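Side-chain contacts in alpha-glucosidase (Bacteroides thetaiotaomicron, PDB 5XFM), which acts as a bifunctional beta-L-arabinopyranosidase and alpha-galactosidase of glycoside hydrolase family 97: residues V92-N97 and P278-S283; I309-Q314 and H341-S346; K178-M183 and L198-N203. The protein carries 1 engineered substitution. All blocks are in the same frame, centred on the assembly; numbering follows the deposited sequence.

Interaction 1 of 3, residues V92-N97 and P278-S283; sequences VHYRAN and PWDVVS
One face of the Tyr-94 ring is taken up by Asp-280, whose CB sits 3.9 Å from the ring centroid in a CH-pi contact displaced toward the rim. The carboxylate, stacked at 27° to the ring plane, runs out past the CD1-CE1 edge on the same side of the ring, with Asp-280 CG and OD2 each 3.5 Å from Tyr-94 CD1. Beyond the far end of the ring, Val-281 CG1 meets the phenol oxygen, Tyr-94 OH, at 3.8 Å. Pointing CG directly opposite the backbone N (chi1 179°) carries the Tyr-94 ring out from strand 91-104 to the turn at the end of helix 277-280. Two residues earlier on the same strand, Val-92 sends CG1 to within 3.9 Å of Asp-280 OD1, the two side chains running nearly perpendicular. Arg-116 of the adjacent strand 110-117 touches both Tyr-94 and Val-281, while Trp-279 turns away to hydrogen-bond Glu-442, a residue in the range of the glycoside hydrolase domain.

The polar needs of Asp-280 are met from other directions: its OD1 is hydrogen-bonded by Tyr-82 of strand 69-83 and by Thr-276 just ahead of the helix. These two hydroxyls help to hold the carboxylate in its rotation and probably take up part of the charge on OD1, which would ease its placing beside an aromatic ring. The contact illustrates how an acidic residue can serve as a packing surface: its methylene lies over the ring and its carboxylate passes beyond the rim, and cohesion there is chiefly van der Waals, with the charge answered by hydroxyls.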
loop_
_atom_site.group_PDB
_atom_site.type_symbol
_atom_site.label_atom_id
_atom_site.label_comp_id
_atom_site.label_asym_id
_atom_site.label_seq_id
_atom_site.Cartn_x
_atom_site.Cartn_y
_atom_site.Cartn_z
ATOM N N VAL A 92 -18.585 2.027 -0.466
ATOM C CA VAL A 92 -18.394 2.646 0.837
ATOM C C VAL A 92 -19.490 3.646 1.199
ATOM O O VAL A 92 -19.828 4.546 0.417
ATOM C CB VAL A 92 -17.023 3.351 0.922
ATOM C CG1 VAL A 92 -16.865 4.067 2.262
ATOM C CG2 VAL A 92 -15.897 2.346 0.708
ATOM N N HIS A 93 -20.059 3.448 2.388
ATOM C CA HIS A 93 -20.946 4.425 3.002
ATOM C C HIS A 93 -20.143 5.245 4.010
ATOM O O HIS A 93 -19.947 4.831 5.150
ATOM C CB HIS A 93 -22.132 3.745 3.688
ATOM C CG HIS A 93 -23.117 4.706 4.285
ATOM N ND1 HIS A 93 -24.004 4.345 5.277
ATOM C CD2 HIS A 93 -23.367 6.010 4.015
ATOM C CE1 HIS A 93 -24.748 5.388 5.601
ATOM N NE2 HIS A 93 -24.383 6.411 4.848
ATOM N N TYR A 94 -19.667 6.402 3.569
ATOM C CA TYR A 94 -18.821 7.260 4.381
ATOM C C TYR A 94 -19.648 8.233 5.241
ATOM O O TYR A 94 -20.406 9.066 4.734
ATOM C CB TYR A 94 -17.852 8.019 3.471
ATOM C CG TYR A 94 -16.930 8.964 4.190
ATOM C CD1 TYR A 94 -16.188 8.547 5.292
ATOM C CD2 TYR A 94 -16.783 10.274 3.753
ATOM C CE1 TYR A 94 -15.337 9.424 5.950
ATOM C CE2 TYR A 94 -15.935 11.155 4.402
ATOM C CZ TYR A 94 -15.218 10.727 5.498
ATOM O OH TYR A 94 -14.381 11.608 6.138
ATOM N N ARG A 95 -19.465 8.114 6.551
ATOM C CA ARG A 95 -20.187 8.886 7.555
ATOM C C ARG A 95 -19.183 9.443 8.548
ATOM O O ARG A 95 -18.513 8.687 9.249
ATOM C CB ARG A 95 -21.224 8.001 8.255
ATOM C CG ARG A 95 -21.982 8.622 9.418
ATOM C CD ARG A 95 -22.723 9.909 9.082
ATOM N NE ARG A 95 -23.379 10.457 10.272
ATOM C CZ ARG A 95 -22.862 11.396 11.059
ATOM N NH1 ARG A 95 -21.685 11.929 10.774
ATOM N NH2 ARG A 95 -23.528 11.814 12.129
ATOM N N ALA A 96 -19.071 10.767 8.604
ATOM C CA ALA A 96 -18.083 11.392 9.478
ATOM C C ALA A 96 -18.532 12.762 9.967
ATOM O O ALA A 96 -19.424 13.381 9.387
ATOM C CB ALA A 96 -16.755 11.512 8.763
ATOM N N ASN A 97 -17.911 13.234 11.042
ATOM C CA ASN A 97 -18.136 14.602 11.491
ATOM C C ASN A 97 -16.919 15.467 11.213
ATOM O O ASN A 97 -15.789 15.066 11.474
ATOM C CB ASN A 97 -18.502 14.641 12.976
ATOM C CG ASN A 97 -19.881 14.071 13.250
ATOM O OD1 ASN A 97 -20.801 14.236 12.450
ATOM N ND2 ASN A 97 -20.031 13.390 14.380
ATOM N N PRO A 278 -7.737 6.034 3.365
ATOM C CA PRO A 278 -6.978 6.604 2.238
ATOM C C PRO A 278 -7.858 7.066 1.075
ATOM O O PRO A 278 -7.446 7.930 0.299
ATOM C CB PRO A 278 -6.084 5.440 1.786
ATOM C CG PRO A 278 -5.977 4.558 2.961
ATOM C CD PRO A 278 -7.263 4.673 3.698
ATOM N N TRP A 279 -9.050 6.488 0.959
ATOM C CA TRP A 279 -9.954 6.800 -0.137
ATOM C C TRP A 279 -11.165 7.654 0.311
ATOM O O TRP A 279 -11.857 8.241 -0.517
ATOM C CB TRP A 279 -10.397 5.495 -0.803
ATOM C CG TRP A 279 -9.201 4.660 -1.170
ATOM C CD1 TRP A 279 -8.388 4.830 -2.251
ATOM C CD2 TRP A 279 -8.653 3.562 -0.427
ATOM N NE1 TRP A 279 -7.380 3.896 -2.239
ATOM C CE2 TRP A 279 -7.521 3.107 -1.129
ATOM C CE3 TRP A 279 -9.018 2.914 0.759
ATOM C CZ2 TRP A 279 -6.751 2.030 -0.689
ATOM C CZ3 TRP A 279 -8.244 1.845 1.200
ATOM C CH2 TRP A 279 -7.127 1.415 0.476
ATOM N N ASP A 280 -11.408 7.737 1.618
ATOM C CA ASP A 280 -12.555 8.496 2.136
ATOM C C ASP A 280 -12.495 9.989 1.825
ATOM O O ASP A 280 -13.519 10.629 1.603
ATOM C CB ASP A 280 -12.679 8.333 3.650
ATOM C CG ASP A 280 -13.258 6.996 4.052
ATOM O OD1 ASP A 280 -13.808 6.282 3.177
ATOM O OD2 ASP A 280 -13.178 6.672 5.258
ATOM N N VAL A 281 -11.292 10.544 1.799
ATOM C CA VAL A 281 -11.140 11.991 1.725
ATOM C C VAL A 281 -10.475 12.491 0.443
ATOM O O VAL A 281 -10.046 13.642 0.380
ATOM C CB VAL A 281 -10.338 12.500 2.942
ATOM C CG1 VAL A 281 -11.103 12.224 4.232
ATOM C CG2 VAL A 281 -8.980 11.836 2.991
ATOM N N VAL A 282 -10.379 11.630 -0.571
ATOM C CA VAL A 282 -9.860 12.043 -1.877
ATOM C C VAL A 282 -10.853 11.764 -3.012
ATOM O O VAL A 282 -11.762 10.945 -2.871
ATOM C CB VAL A 282 -8.512 11.342 -2.200
ATOM C CG1 VAL A 282 -7.519 11.585 -1.073
ATOM C CG2 VAL A 282 -8.712 9.849 -2.417
ATOM N N SER A 283 -10.650 12.432 -4.145
ATOM C CA SER A 283 -11.506 12.259 -5.317
ATOM C C SER A 283 -10.665 12.056 -6.576
ATOM O O SER A 283 -9.508 12.471 -6.611
ATOM C CB SER A 283 -12.430 13.476 -5.480
ATOM O OG SER A 283 -13.026 13.818 -4.240
#

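Interaction 2 of 3, residues I309-Q314 and H341-S346; sequences INYDDQ and HQRMKS
Tyr-311 and Arg-343 are joined by a stacked cation-pi contact. The guanidinium lies flat on the phenol ring, the two planes only 8° apart and their centres separated by 3.6 Å. Arg-343 NH2 is the nitrogen placed over the middle of the ring, coming to 3.2 Å from Tyr-311 CE2, whereas NH1 reaches back over CG and CB at the root of the side chain. A bend at chi3 (65°) folds the end of Arg-343 over the tyrosine, and the two side chains run at about a right angle. The carboxylate of Asp-312 is not in contact with this guanidinium, though its charge may add a mild attraction.

Hydrogen bonding occupies the rim of the same ring. Tyr-311 OH donates to Ser-346 OG at 3.2 Å, and Ser-346 OG donates to Arg-343 O, one turn back, at 2.8 Å. The serine hydroxyl is therefore a relay, fixed by its own helix and presented to the tyrosine near the ring plane. Further hydrogen bonds, within segment 309-314, cap the helix that Tyr-311 begins: Asn-310 is the N-cap, its OD1 accepting from Asp-313 N at 3.1 Å, while its ND2 donates to Asp-313 OD2 at 2.8 Å. The other carboxylate oxygen of Asp-313 forms salt bridges with Arg-316 and Arg-500.

The contact links the N-terminal parts of two helices of the TIM-barrel domain, 311-324 and 341-353, with strand 328-331 and the short helix 335-338 between them in the chain. Beneath this surface clasp, Tyr-311 also packs on Leu-347, and Gln-314 and Met-344 both touch Ile-331 of that strand.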
loop_
_atom_site.group_PDB
_atom_site.type_symbol
_atom_site.label_atom_id
_atom_site.label_comp_id
_atom_site.label_asym_id
_atom_site.label_seq_id
_atom_site.Cartn_x
_atom_site.Cartn_y
_atom_site.Cartn_z
ATOM N N ILE A 309 14.633 -13.116 -20.516
ATOM C CA ILE A 309 14.238 -11.989 -21.352
ATOM C C ILE A 309 14.720 -12.199 -22.781
ATOM O O ILE A 309 15.723 -11.625 -23.217
ATOM C CB ILE A 309 14.769 -10.659 -20.795
ATOM C CG1 ILE A 309 14.364 -10.536 -19.328
ATOM C CG2 ILE A 309 14.215 -9.487 -21.590
ATOM C CD1 ILE A 309 12.863 -10.497 -19.123
ATOM N N ASN A 310 13.993 -13.056 -23.488
ATOM C CA ASN A 310 14.234 -13.344 -24.897
ATOM C C ASN A 310 12.927 -13.808 -25.520
ATOM O O ASN A 310 11.994 -14.163 -24.806
ATOM C CB ASN A 310 15.330 -14.405 -25.075
ATOM C CG ASN A 310 15.015 -15.694 -24.337
ATOM O OD1 ASN A 310 14.229 -16.515 -24.809
ATOM N ND2 ASN A 310 15.631 -15.877 -23.175
ATOM N N TYR A 311 12.867 -13.814 -26.849
ATOM C CA TYR A 311 11.629 -14.108 -27.570
ATOM C C TYR A 311 10.990 -15.446 -27.179
ATOM O O TYR A 311 9.800 -15.500 -26.873
ATOM C CB TYR A 311 11.887 -14.079 -29.083
ATOM C CG TYR A 311 10.624 -14.050 -29.919
ATOM C CD1 TYR A 311 9.954 -15.222 -30.247
ATOM C CD2 TYR A 311 10.090 -12.846 -30.362
ATOM C CE1 TYR A 311 8.797 -15.198 -31.004
ATOM C CE2 TYR A 311 8.931 -12.813 -31.120
ATOM C CZ TYR A 311 8.291 -13.994 -31.436
ATOM O OH TYR A 311 7.139 -13.971 -32.186
ATOM N N ASP A 312 11.778 -16.514 -27.167
ATOM C CA ASP A 312 11.232 -17.862 -27.008
ATOM C C ASP A 312 10.697 -18.141 -25.605
ATOM O O ASP A 312 9.656 -18.780 -25.447
ATOM C CB ASP A 312 12.304 -18.906 -27.359
ATOM C CG ASP A 312 12.647 -18.921 -28.841
ATOM O OD1 ASP A 312 11.861 -18.381 -29.652
ATOM O OD2 ASP A 312 13.705 -19.478 -29.196
ATOM N N ASP A 313 11.399 -17.655 -24.588
ATOM C CA ASP A 313 10.935 -17.808 -23.214
ATOM C C ASP A 313 9.663 -17.010 -22.980
ATOM O O ASP A 313 8.767 -17.441 -22.251
ATOM C CB ASP A 313 12.017 -17.370 -22.230
ATOM C CG ASP A 313 13.160 -18.367 -22.141
ATOM O OD1 ASP A 313 12.917 -19.575 -22.339
ATOM O OD2 ASP A 313 14.304 -17.938 -21.886
ATOM N N GLN A 314 9.571 -15.850 -23.618
ATOM C CA GLN A 314 8.363 -15.042 -23.509
ATOM C C GLN A 314 7.219 -15.737 -24.231
ATOM O O GLN A 314 6.080 -15.654 -23.799
ATOM C CB GLN A 314 8.593 -13.642 -24.072
ATOM C CG GLN A 314 9.573 -12.789 -23.253
ATOM C CD GLN A 314 9.331 -12.868 -21.757
ATOM O OE1 GLN A 314 8.226 -12.609 -21.287
ATOM N NE2 GLN A 314 10.375 -13.192 -20.998
ATOM N N HIS A 341 11.938 -3.497 -30.057
ATOM C CA HIS A 341 10.610 -2.939 -30.298
ATOM C C HIS A 341 9.938 -3.627 -31.477
ATOM O O HIS A 341 8.717 -3.801 -31.489
ATOM C CB HIS A 341 10.685 -1.430 -30.562
ATOM C CG HIS A 341 10.827 -0.595 -29.323
ATOM N ND1 HIS A 341 11.986 -0.558 -28.582
ATOM C CD2 HIS A 341 9.960 0.249 -28.714
ATOM C CE1 HIS A 341 11.825 0.265 -27.558
ATOM N NE2 HIS A 341 10.606 0.767 -27.616
ATOM N N GLN A 342 10.739 -4.006 -32.471
ATOM C CA GLN A 342 10.215 -4.548 -33.724
ATOM C C GLN A 342 9.581 -5.924 -33.557
ATOM O O GLN A 342 8.475 -6.164 -34.029
ATOM C CB GLN A 342 11.337 -4.655 -34.751
ATOM C CG GLN A 342 11.870 -3.337 -35.250
ATOM C CD GLN A 342 13.382 -3.326 -35.266
ATOM O OE1 GLN A 342 14.026 -4.148 -34.605
ATOM N NE2 GLN A 342 13.961 -2.384 -36.000
ATOM N N ARG A 343 10.275 -6.821 -32.863
ATOM C CA ARG A 343 9.766 -8.177 -32.656
ATOM C C ARG A 343 8.688 -8.209 -31.587
ATOM O O ARG A 343 7.905 -9.170 -31.499
ATOM C CB ARG A 343 10.884 -9.153 -32.285
ATOM C CG ARG A 343 11.956 -9.309 -33.338
ATOM C CD ARG A 343 12.668 -10.627 -33.136
ATOM N NE ARG A 343 11.727 -11.720 -33.383
ATOM C CZ ARG A 343 11.934 -12.992 -33.054
ATOM N NH1 ARG A 343 13.046 -13.352 -32.424
ATOM N NH2 ARG A 343 11.012 -13.904 -33.334
ATOM N N MET A 344 8.670 -7.167 -30.760
ATOM C CA MET A 344 7.634 -7.020 -29.744
ATOM C C MET A 344 6.246 -7.052 -30.367
ATOM O O MET A 344 5.322 -7.567 -29.764
ATOM C CB MET A 344 7.818 -5.724 -28.959
ATOM C CG MET A 344 6.877 -5.591 -27.771
ATOM S SD MET A 344 6.947 -7.039 -26.684
ATOM C CE MET A 344 8.650 -6.982 -26.129
ATOM N N LYS A 345 6.114 -6.529 -31.581
ATOM C CA LYS A 345 4.834 -6.515 -32.289
ATOM C C LYS A 345 4.342 -7.919 -32.627
ATOM O O LYS A 345 3.151 -8.230 -32.501
ATOM C CB LYS A 345 4.959 -5.682 -33.564
ATOM C CG LYS A 345 3.855 -5.902 -34.583
ATOM C CD LYS A 345 3.959 -4.894 -35.718
ATOM C CE LYS A 345 3.152 -5.337 -36.927
ATOM N NZ LYS A 345 3.785 -6.521 -37.574
ATOM N N SER A 346 5.264 -8.773 -33.049
ATOM C CA SER A 346 4.907 -10.145 -33.379
ATOM C C SER A 346 4.644 -10.931 -32.103
ATOM O O SER A 346 3.812 -11.836 -32.082
ATOM C CB SER A 346 6.003 -10.807 -34.220
ATOM O OG SER A 346 7.192 -10.991 -33.474
#

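Interaction 3 of 3, residues K178-M183 and L198-N203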
loop_
_atom_site.group_PDB
_atom_site.type_symbol
_atom_site.label_atom_id
_atom_site.label_comp_id
_atom_site.label_asym_id
_atom_site.label_seq_id
_atom_site.Cartn_x
_atom_site.Cartn_y
_atom_site.Cartn_z
ATOM N N LYS A 178 10.304 -4.231 12.599
ATOM C CA LYS A 178 10.474 -4.807 13.928
ATOM C C LYS A 178 9.123 -4.830 14.640
ATOM O O LYS A 178 8.421 -3.816 14.690
ATOM C CB LYS A 178 11.486 -4.020 14.761
ATOM C CG LYS A 178 12.894 -3.989 14.204
ATOM C CD LYS A 178 13.867 -3.444 15.244
ATOM C CE LYS A 178 13.666 -1.946 15.475
ATOM N NZ LYS A 178 14.538 -1.384 16.548
ATOM N N ALA A 179 8.739 -5.989 15.161
ATOM C CA ALA A 179 7.430 -6.118 15.785
ATOM C C ALA A 179 7.507 -5.798 17.270
ATOM O O ALA A 179 8.422 -6.238 17.956
ATOM C CB ALA A 179 6.867 -7.521 15.573
ATOM N N ASP A 180 6.534 -5.031 17.755
ATOM C CA ASP A 180 6.461 -4.651 19.161
ATOM C C ASP A 180 7.777 -4.093 19.696
ATOM O O ASP A 180 8.210 -4.434 20.794
ATOM C CB ASP A 180 5.997 -5.847 19.995
ATOM C CG ASP A 180 4.487 -5.896 20.134
ATOM O OD1 ASP A 180 3.904 -4.882 20.579
ATOM O OD2 ASP A 180 3.877 -6.919 19.759
ATOM N N ALA A 181 8.409 -3.242 18.897
ATOM C CA ALA A 181 9.629 -2.566 19.302
ATOM C C ALA A 181 9.327 -1.473 20.320
ATOM O O ALA A 181 8.258 -0.863 20.280
ATOM C CB ALA A 181 10.326 -1.979 18.094
ATOM N N PRO A 182 10.263 -1.225 21.245
ATOM C CA PRO A 182 10.099 -0.074 22.136
ATOM C C PRO A 182 10.119 1.224 21.332
ATOM O O PRO A 182 10.767 1.266 20.277
ATOM C CB PRO A 182 11.307 -0.162 23.077
ATOM C CG PRO A 182 11.873 -1.541 22.890
ATOM C CD PRO A 182 11.499 -1.980 21.513
ATOM N N MET A 183 9.397 2.241 21.800
ATOM C CA MET A 183 9.379 3.540 21.137
ATOM C C MET A 183 10.761 4.179 21.148
ATOM O O MET A 183 11.138 4.895 20.218
ATOM C CB MET A 183 8.364 4.487 21.793
ATOM C CG MET A 183 6.981 4.434 21.162
ATOM S SD MET A 183 5.864 5.712 21.762
ATOM C CE MET A 183 6.207 5.687 23.524
ATOM N N LEU A 198 2.376 1.454 12.365
ATOM C CA LEU A 198 1.460 0.809 13.300
ATOM C C LEU A 198 1.956 0.898 14.742
ATOM O O LEU A 198 3.119 0.647 15.035
ATOM C CB LEU A 198 1.240 -0.660 12.911
ATOM C CG LEU A 198 0.234 -1.429 13.779
ATOM C CD1 LEU A 198 -1.161 -0.782 13.731
ATOM C CD2 LEU A 198 0.151 -2.883 13.376
ATOM N N PHE A 199 1.050 1.253 15.639
ATOM C CA PHE A 199 1.358 1.389 17.051
ATOM C C PHE A 199 0.367 0.596 17.885
ATOM O O PHE A 199 -0.835 0.624 17.632
ATOM C CB PHE A 199 1.337 2.851 17.478
ATOM C CG PHE A 199 2.364 3.706 16.794
ATOM C CD1 PHE A 199 2.108 4.258 15.549
ATOM C CD2 PHE A 199 3.567 3.995 17.414
ATOM C CE1 PHE A 199 3.047 5.063 14.925
ATOM C CE2 PHE A 199 4.506 4.800 16.798
ATOM C CZ PHE A 199 4.245 5.333 15.550
ATOM N N ARG A 200 0.891 -0.143 18.857
ATOM C CA ARG A 200 0.058 -0.822 19.831
ATOM C C ARG A 200 0.049 -0.026 21.129
ATOM O O ARG A 200 1.102 0.216 21.733
ATOM C CB ARG A 200 0.545 -2.249 20.072
ATOM C CG ARG A 200 -0.242 -2.989 21.149
ATOM C CD ARG A 200 0.078 -4.477 21.160
ATOM N NE ARG A 200 1.396 -4.776 21.703
ATOM C CZ ARG A 200 1.663 -4.865 23.001
ATOM N NH1 ARG A 200 0.696 -4.658 23.891
ATOM N NH2 ARG A 200 2.898 -5.153 23.408
ATOM N N ILE A 201 -1.145 0.402 21.530
ATOM C CA ILE A 201 -1.317 1.259 22.698
ATOM C C ILE A 201 -1.515 0.412 23.961
ATOM O O ILE A 201 -2.570 0.455 24.597
ATOM C CB ILE A 201 -2.510 2.215 22.507
ATOM C CG1 ILE A 201 -2.514 2.780 21.078
ATOM C CG2 ILE A 201 -2.462 3.350 23.523
ATOM C CD1 ILE A 201 -1.293 3.624 20.742
ATOM N N GLY A 202 -0.493 -0.362 24.311
ATOM C CA GLY A 202 -0.569 -1.249 25.453
ATOM C C GLY A 202 -1.693 -2.245 25.270
ATOM O O GLY A 202 -1.676 -3.058 24.346
ATOM N N ASN A 203 -2.683 -2.166 26.151
ATOM C CA ASN A 203 -3.855 -3.027 26.056
ATOM C C ASN A 203 -5.088 -2.263 25.574
ATOM O O ASN A 203 -6.179 -2.822 25.502
ATOM C CB ASN A 203 -4.126 -3.701 27.399
ATOM C CG ASN A 203 -2.941 -4.522 27.880
ATOM O OD1 ASN A 203 -2.401 -4.281 28.960
ATOM N ND2 ASN A 203 -2.501 -5.470 27.055
#
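Asp-180 and Arg-200 form a salt bridge in which two nitrogens converge on a single oxygen. Arg-200 NE donates to Asp-180 OD1 at 2.8 Å and Arg-200 NH2 donates to the same OD1 at 3.0 Å, a side-on grip that keeps the oxygen near the guanidinium plane. The carboxylate itself is turned steeply, its plane 71° from that of the guanidinium: NE arrives on the syn side, whereas NH2 comes from above, 62° out of the carboxylate plane. Asp-180 OD1 is also hydrogen-bonded to Thr-153, and OD2 pairs with the hydroxyl of Tyr-563 in the C-terminal domain range, so both oxygens are engaged. On the arginine, the remaining terminal nitrogen, NH1, donates to Gly-202 O at 2.9 Å, tying the group to the turn that follows its own strand. The bend at chi3 (73°) swings the guanidinium into position between the two acceptors. A leucine here would probably leave the Asp-180 charge without its ionic mate and strip Gly-202 O of its side-chain donor.

The bridge spans strand 153-156, which lies between strands 197-200 and 178-182. At Asp-180 the outer strand forms a G1 beta bulge, with Asp-180 and Ala-181 both facing Thr-154; such a corner, with an acidic side chain tethered across an intervening strand, belongs here to the edge of an antiparallel sheet in the galactose-mutarotase-like N-terminal domain.

In the fold
Interactions 1 and 3 reach the same antiparallel sheet of the N-terminal domain, toward its two ends, with centres about 27 Å apart; along the chain, interaction 3 is nested inside the loop closed by interaction 1. Interaction 2 belongs to the barrel domain, on the opposite side of the chain's centre, about 44 Å from interaction 1 and 49 Å from interaction 3, centre to centre. The chemistry varies with place. Interaction 1, partly buried, joins strand to helix end by van der Waals and CH-pi contact between an aromatic ring and an aspartate. The other two are surface contacts that employ an arginine differently: flat on an aromatic ring between helices in interaction 2, edge-on to a carboxylate across strands in interaction 3.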